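Local coordinates for chorismate mutase (Paraburkholderia phymatum, PDB 5TS9), which probably catalyses the rearrangement of chorismate to prephenate, the step that leads from chorismate towards phenylalanine and tyrosine, at residues V78-E83 and R159-R164; V19-D24 and A119-N124. All coordinates share one frame; numbering follows the deposited sequence.

Contact 1. Residues V78-E83 and R159-R164; sequences VEANKE and RAALDR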
loop_
_atom_site.group_PDB
_atom_site.type_symbol
_atom_site.label_atom_id
_atom_site.label_comp_id
_atom_site.label_asym_id
_atom_site.label_seq_id
_atom_site.Cartn_x
_atom_site.Cartn_y
_atom_site.Cartn_z
ATOM N N VAL A 78 4.280 6.240 -5.007
ATOM C CA VAL A 78 4.579 6.698 -3.654
ATOM C C VAL A 78 3.875 5.822 -2.620
ATOM O O VAL A 78 4.438 5.552 -1.561
ATOM C CB VAL A 78 4.245 8.190 -3.482
ATOM C CG1 VAL A 78 5.067 9.020 -4.441
ATOM C CG2 VAL A 78 2.783 8.437 -3.703
ATOM N N GLU A 79 2.686 5.299 -2.925
ATOM C CA GLU A 79 2.018 4.393 -1.986
ATOM C C GLU A 79 2.763 3.071 -1.858
ATOM O O GLU A 79 2.840 2.500 -0.769
ATOM C CB GLU A 79 0.570 4.133 -2.418
ATOM C CG GLU A 79 -0.326 5.352 -2.363
ATOM C CD GLU A 79 -0.478 5.894 -0.961
ATOM O OE1 GLU A 79 -0.528 5.086 -0.009
ATOM O OE2 GLU A 79 -0.545 7.123 -0.803
ATOM N N ALA A 80 3.296 2.542 -2.963
ATOM C CA ALA A 80 4.058 1.301 -2.838
ATOM C C ALA A 80 5.313 1.537 -2.001
ATOM O O ALA A 80 5.701 0.696 -1.182
ATOM C CB ALA A 80 4.428 0.763 -4.223
ATOM N N ASN A 81 5.936 2.694 -2.183
ATOM C CA ASN A 81 7.131 3.025 -1.415
ATOM C C ASN A 81 6.814 3.125 0.077
ATOM O O ASN A 81 7.548 2.591 0.915
ATOM C CB ASN A 81 7.725 4.325 -1.961
ATOM C CG ASN A 81 9.247 4.343 -1.893
ATOM O OD1 ASN A 81 9.828 4.648 -0.851
ATOM N ND2 ASN A 81 9.891 4.006 -2.999
ATOM N N LYS A 82 5.718 3.798 0.431
ATOM C CA LYS A 82 5.318 3.848 1.839
ATOM C C LYS A 82 4.975 2.460 2.385
ATOM O O LYS A 82 5.279 2.162 3.538
ATOM C CB LYS A 82 4.141 4.812 2.024
ATOM C CG LYS A 82 4.470 6.244 1.545
ATOM C CD LYS A 82 3.399 7.261 1.936
ATOM C CE LYS A 82 2.113 7.003 1.179
ATOM N NZ LYS A 82 1.084 8.064 1.531
ATOM N N GLU A 83 4.332 1.602 1.583
ATOM C CA GLU A 83 4.054 0.227 2.013
ATOM C C GLU A 83 5.316 -0.461 2.519
ATOM O O GLU A 83 5.323 -1.106 3.578
ATOM C CB GLU A 83 3.456 -0.564 0.846
ATOM C CG GLU A 83 3.253 -2.035 1.116
ATOM C CD GLU A 83 2.513 -2.760 -0.016
ATOM O OE1 GLU A 83 2.214 -3.954 0.140
ATOM O OE2 GLU A 83 2.228 -2.139 -1.061
ATOM N N ARG A 159 7.885 -7.803 -3.469
ATOM C CA ARG A 159 7.042 -8.204 -4.596
ATOM C C ARG A 159 5.608 -7.731 -4.396
ATOM O O ARG A 159 4.963 -7.248 -5.341
ATOM C CB ARG A 159 7.094 -9.721 -4.792
ATOM C CG ARG A 159 6.384 -10.193 -6.074
ATOM C CD ARG A 159 6.518 -11.714 -6.281
ATOM N NE ARG A 159 5.354 -12.404 -5.739
ATOM C CZ ARG A 159 5.357 -13.132 -4.625
ATOM N NH1 ARG A 159 6.478 -13.287 -3.934
ATOM N NH2 ARG A 159 4.240 -13.718 -4.206
ATOM N N ALA A 160 5.092 -7.855 -3.169
ATOM C CA ALA A 160 3.749 -7.358 -2.880
ATOM C C ALA A 160 3.638 -5.878 -3.209
ATOM O O ALA A 160 2.663 -5.440 -3.834
ATOM C CB ALA A 160 3.392 -7.609 -1.415
ATOM N N ALA A 161 4.642 -5.095 -2.826
ATOM C CA ALA A 161 4.608 -3.668 -3.091
ATOM C C ALA A 161 4.918 -3.360 -4.551
ATOM O O ALA A 161 4.456 -2.336 -5.076
ATOM C CB ALA A 161 5.579 -2.937 -2.145
ATOM N N LEU A 162 5.670 -4.228 -5.240
ATOM C CA LEU A 162 5.779 -4.061 -6.689
ATOM C C LEU A 162 4.412 -4.258 -7.352
ATOM O O LEU A 162 4.035 -3.495 -8.250
ATOM C CB LEU A 162 6.821 -5.031 -7.272
ATOM C CG LEU A 162 7.189 -4.833 -8.757
ATOM C CD1 LEU A 162 7.436 -3.376 -9.067
ATOM C CD2 LEU A 162 8.410 -5.648 -9.136
ATOM N N ASP A 163 3.638 -5.244 -6.891
ATOM C CA ASP A 163 2.268 -5.416 -7.395
ATOM C C ASP A 163 1.412 -4.173 -7.135
ATOM O O ASP A 163 0.516 -3.855 -7.925
ATOM C CB ASP A 163 1.596 -6.625 -6.740
ATOM C CG ASP A 163 2.086 -7.990 -7.295
ATOM O OD1 ASP A 163 2.392 -8.127 -8.505
ATOM O OD2 ASP A 163 2.114 -8.946 -6.495
ATOM N N ARG A 164 1.655 -3.469 -6.025
ATOM C CA ARG A 164 0.957 -2.212 -5.776
ATOM C C ARG A 164 1.414 -1.140 -6.757
ATOM O O ARG A 164 0.600 -0.349 -7.256
ATOM C CB ARG A 164 1.200 -1.759 -4.323
ATOM C CG ARG A 164 0.577 -0.396 -3.949
ATOM C CD ARG A 164 -0.953 -0.507 -3.872
ATOM N NE ARG A 164 -1.635 0.748 -3.551
ATOM C CZ ARG A 164 -1.895 1.695 -4.446
ATOM N NH1 ARG A 164 -1.501 1.535 -5.710
ATOM N NH2 ARG A 164 -2.531 2.807 -4.078
#
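Ala80 and Ala161 point their methyl groups at each other where two nearly antiparallel helices pack closely. Ala80 CB lies 4.4 Å from Ala161 CB and 3.2 Å from the carbonyl O of Ala161. Such small side chains let the axes of 78-83 and 159-164 approach to 8.4 Å at an angle of 163°. Glu83, modelled in two conformers, reaches across in the one described here. Its chain is extended, with CG anti to the backbone N (chi1 174°), which carries the carboxylate onto the opposite helix. There Glu83 OE2 lies 3.4 Å from Arg164 CB, and Glu83 CD rests 3.7 Å from Ala161 CB. This is contact with the aliphatic base of the arginine, not a salt bridge, since Glu83 OE2 and Arg164 NE stay 5.4 Å apart. The two helices, 67-95 and 156-165, belong to the all-helical AroQ-type architecture of this mutase family, and Leu26 of helix 16-39 packs on both alanines. Arg164 bends at chi2 (71°) and runs alongside Glu79, also modelled in two conformers, pointing the same way. Glu79 CB lies 3.6 Å above one face of the Arg164 guanidinium plane, towards its rim. The arginine's charge is met by other carboxylates: NH1 pairs with Asp76, and NH2 with Glu79 of the second subunit. Arg164 NE, by contrast, is buried without a polar partner. Within its own helix, Glu79 OE2 takes Lys82 NZ from above the carboxylate plane, and that lysine also pairs with Glu49.

Contact 2. Residues V19-D24 and A119-N124; sequences VRSMAD and ASIMQN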
loop_
_atom_site.group_PDB
_atom_site.type_symbol
_atom_site.label_atom_id
_atom_site.label_comp_id
_atom_site.label_asym_id
_atom_site.label_seq_id
_atom_site.Cartn_x
_atom_site.Cartn_y
_atom_site.Cartn_z
ATOM N N VAL A 19 8.518 -2.413 -15.574
ATOM C CA VAL A 19 8.398 -2.981 -14.227
ATOM C C VAL A 19 9.741 -2.939 -13.518
ATOM O O VAL A 19 9.814 -2.731 -12.305
ATOM C CB VAL A 19 7.828 -4.416 -14.314
ATOM C CG1 VAL A 19 7.882 -5.141 -12.958
ATOM C CG2 VAL A 19 6.396 -4.371 -14.815
ATOM N N ARG A 20 10.828 -3.113 -14.269
ATOM C CA ARG A 20 12.159 -2.993 -13.689
ATOM C C ARG A 20 12.399 -1.584 -13.143
ATOM O O ARG A 20 12.923 -1.423 -12.041
ATOM C CB ARG A 20 13.192 -3.366 -14.756
ATOM C CG ARG A 20 14.569 -3.679 -14.241
ATOM C CD ARG A 20 15.431 -4.137 -15.418
ATOM N NE ARG A 20 15.185 -5.526 -15.822
ATOM C CZ ARG A 20 15.210 -5.953 -17.083
ATOM N NH1 ARG A 20 15.432 -5.099 -18.075
ATOM N NH2 ARG A 20 15.004 -7.233 -17.359
ATOM N N SER A 21 12.000 -0.547 -13.890
ATOM C CA SER A 21 12.220 0.814 -13.416
ATOM C C SER A 21 11.416 1.089 -12.148
ATOM O O SER A 21 11.923 1.710 -11.203
ATOM C CB SER A 21 11.878 1.818 -14.521
ATOM O OG SER A 21 10.553 1.643 -14.997
ATOM N N MET A 22 10.166 0.616 -12.093
ATOM C CA MET A 22 9.380 0.760 -10.867
ATOM C C MET A 22 10.013 -0.016 -9.723
ATOM O O MET A 22 10.020 0.457 -8.578
ATOM C CB MET A 22 7.945 0.285 -11.097
ATOM C CG MET A 22 7.156 1.152 -12.071
ATOM S SD MET A 22 5.435 0.553 -12.238
ATOM C CE MET A 22 4.752 1.831 -13.320
ATOM N N ALA A 23 10.571 -1.207 -10.015
ATOM C CA ALA A 23 11.266 -1.959 -8.972
ATOM C C ALA A 23 12.492 -1.208 -8.455
ATOM O O ALA A 23 12.754 -1.212 -7.247
ATOM C CB ALA A 23 11.652 -3.350 -9.472
ATOM N N ASP A 24 13.264 -0.565 -9.349
ATOM C CA ASP A 24 14.393 0.249 -8.897
ATOM C C ASP A 24 13.917 1.409 -8.024
ATOM O O ASP A 24 14.554 1.748 -7.016
ATOM C CB ASP A 24 15.182 0.780 -10.097
ATOM C CG ASP A 24 15.824 -0.327 -10.919
ATOM O OD1 ASP A 24 16.100 -1.421 -10.377
ATOM O OD2 ASP A 24 16.063 -0.088 -12.115
ATOM N N ALA A 119 11.932 10.023 -15.091
ATOM C CA ALA A 119 12.070 10.043 -16.533
ATOM C C ALA A 119 12.073 8.632 -17.125
ATOM O O ALA A 119 11.426 8.384 -18.151
ATOM C CB ALA A 119 13.348 10.786 -16.898
ATOM N N SER A 120 12.806 7.693 -16.514
ATOM C CA SER A 120 12.881 6.365 -17.115
ATOM C C SER A 120 11.543 5.643 -17.033
ATOM O O SER A 120 11.190 4.901 -17.955
ATOM C CB SER A 120 13.974 5.538 -16.449
ATOM O OG SER A 120 13.528 5.031 -15.210
ATOM N N ILE A 121 10.782 5.851 -15.959
ATOM C CA ILE A 121 9.454 5.254 -15.865
ATOM C C ILE A 121 8.543 5.832 -16.941
ATOM O O ILE A 121 7.824 5.103 -17.631
ATOM C CB ILE A 121 8.865 5.480 -14.463
ATOM C CG1 ILE A 121 9.530 4.549 -13.442
ATOM C CG2 ILE A 121 7.360 5.302 -14.522
ATOM C CD1 ILE A 121 9.236 4.913 -11.988
ATOM N N MET A 122 8.558 7.156 -17.093
ATOM C CA MET A 122 7.750 7.776 -18.140
ATOM C C MET A 122 8.221 7.362 -19.528
ATOM O O MET A 122 7.394 7.124 -20.416
ATOM C CB MET A 122 7.759 9.295 -17.982
ATOM C CG MET A 122 6.938 9.757 -16.756
ATOM S SD MET A 122 6.784 11.539 -16.697
ATOM C CE MET A 122 5.914 11.764 -15.163
ATOM N N GLN A 123 9.533 7.256 -19.740
ATOM C CA GLN A 123 10.000 6.822 -21.055
ATOM C C GLN A 123 9.536 5.403 -21.352
ATOM O O GLN A 123 9.124 5.093 -22.476
ATOM C CB GLN A 123 11.525 6.918 -21.141
ATOM C CG GLN A 123 12.092 6.413 -22.475
ATOM C CD GLN A 123 11.543 7.180 -23.678
ATOM O OE1 GLN A 123 10.802 6.623 -24.498
ATOM N NE2 GLN A 123 11.900 8.459 -23.786
ATOM N N ASN A 124 9.581 4.531 -20.340
ATOM C CA ASN A 124 9.122 3.155 -20.496
ATOM C C ASN A 124 7.608 3.077 -20.679
ATOM O O ASN A 124 7.119 2.248 -21.455
ATOM C CB ASN A 124 9.557 2.340 -19.277
ATOM C CG ASN A 124 11.056 2.095 -19.256
ATOM O OD1 ASN A 124 11.702 2.115 -20.301
ATOM N ND2 ASN A 124 11.614 1.865 -18.077
#
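With chi1 at 56°, Ser21 holds OG between its own backbone N and carbonyl carbon, while Asn124 turns CG anti to its carbonyl carbon (chi1 -71°) and brings the amide towards the serine. Asn124 ND2 then comes within 3.3 Å of Ser21 OG in a weak but fairly straight hydrogen bond, with 158° at the hydrogen. Asn124 ND2 also lies 3.6 Å from Ser21 CB. One turn earlier, Ser120 lays its OG 3.7 Å from Ser21 CB, so the serine is approached from two successive turns of 119-124. On the flank towards Met22, Ile121 extends its CG1 branch to 3.5 Å from Ser21 OG, and Ile121 CD1 goes on to meet Met22 CG at 4.3 Å. This apolar flank continues into helix 67-95, where Phe74 packs on Ile121 and Gln77 on Met22. The contact thus joins helices 16-39 and 106-128 in an almost antiparallel pair, their local axes 9.0 Å apart and Ser21 opposite Ile121. Both serines are modelled in two conformers, so the polar detail belongs to the one described. In it, Ser21 OG also bonds to the backbone O of Leu18; because a carbonyl can only accept, the hydroxyl proton points back along its own helix, and its oxygen is left to receive the Asn124 amide.

The two contacts interlock along the chain, their segments following in the order 19-24, 78-83, 119-124 and 159-164, and their centres lie about 14 Å apart. Leu162, whose side chain points away from 78-83, joins them directly: Leu162 CD2 is 3.9 Å from Val19 CG1, and Leu162 CD1 is 3.9 Å from Ala23 N. Helix 16-39 serves both, presenting Ser21 and Met22 to helix 106-128 and Leu26 to the alanine pair of contact 1. Their settings differ. Contact 1 borders the second subunit, where Asp163 pairs with Arg94 of that subunit, whereas no other chain of the assembly touches contact 2.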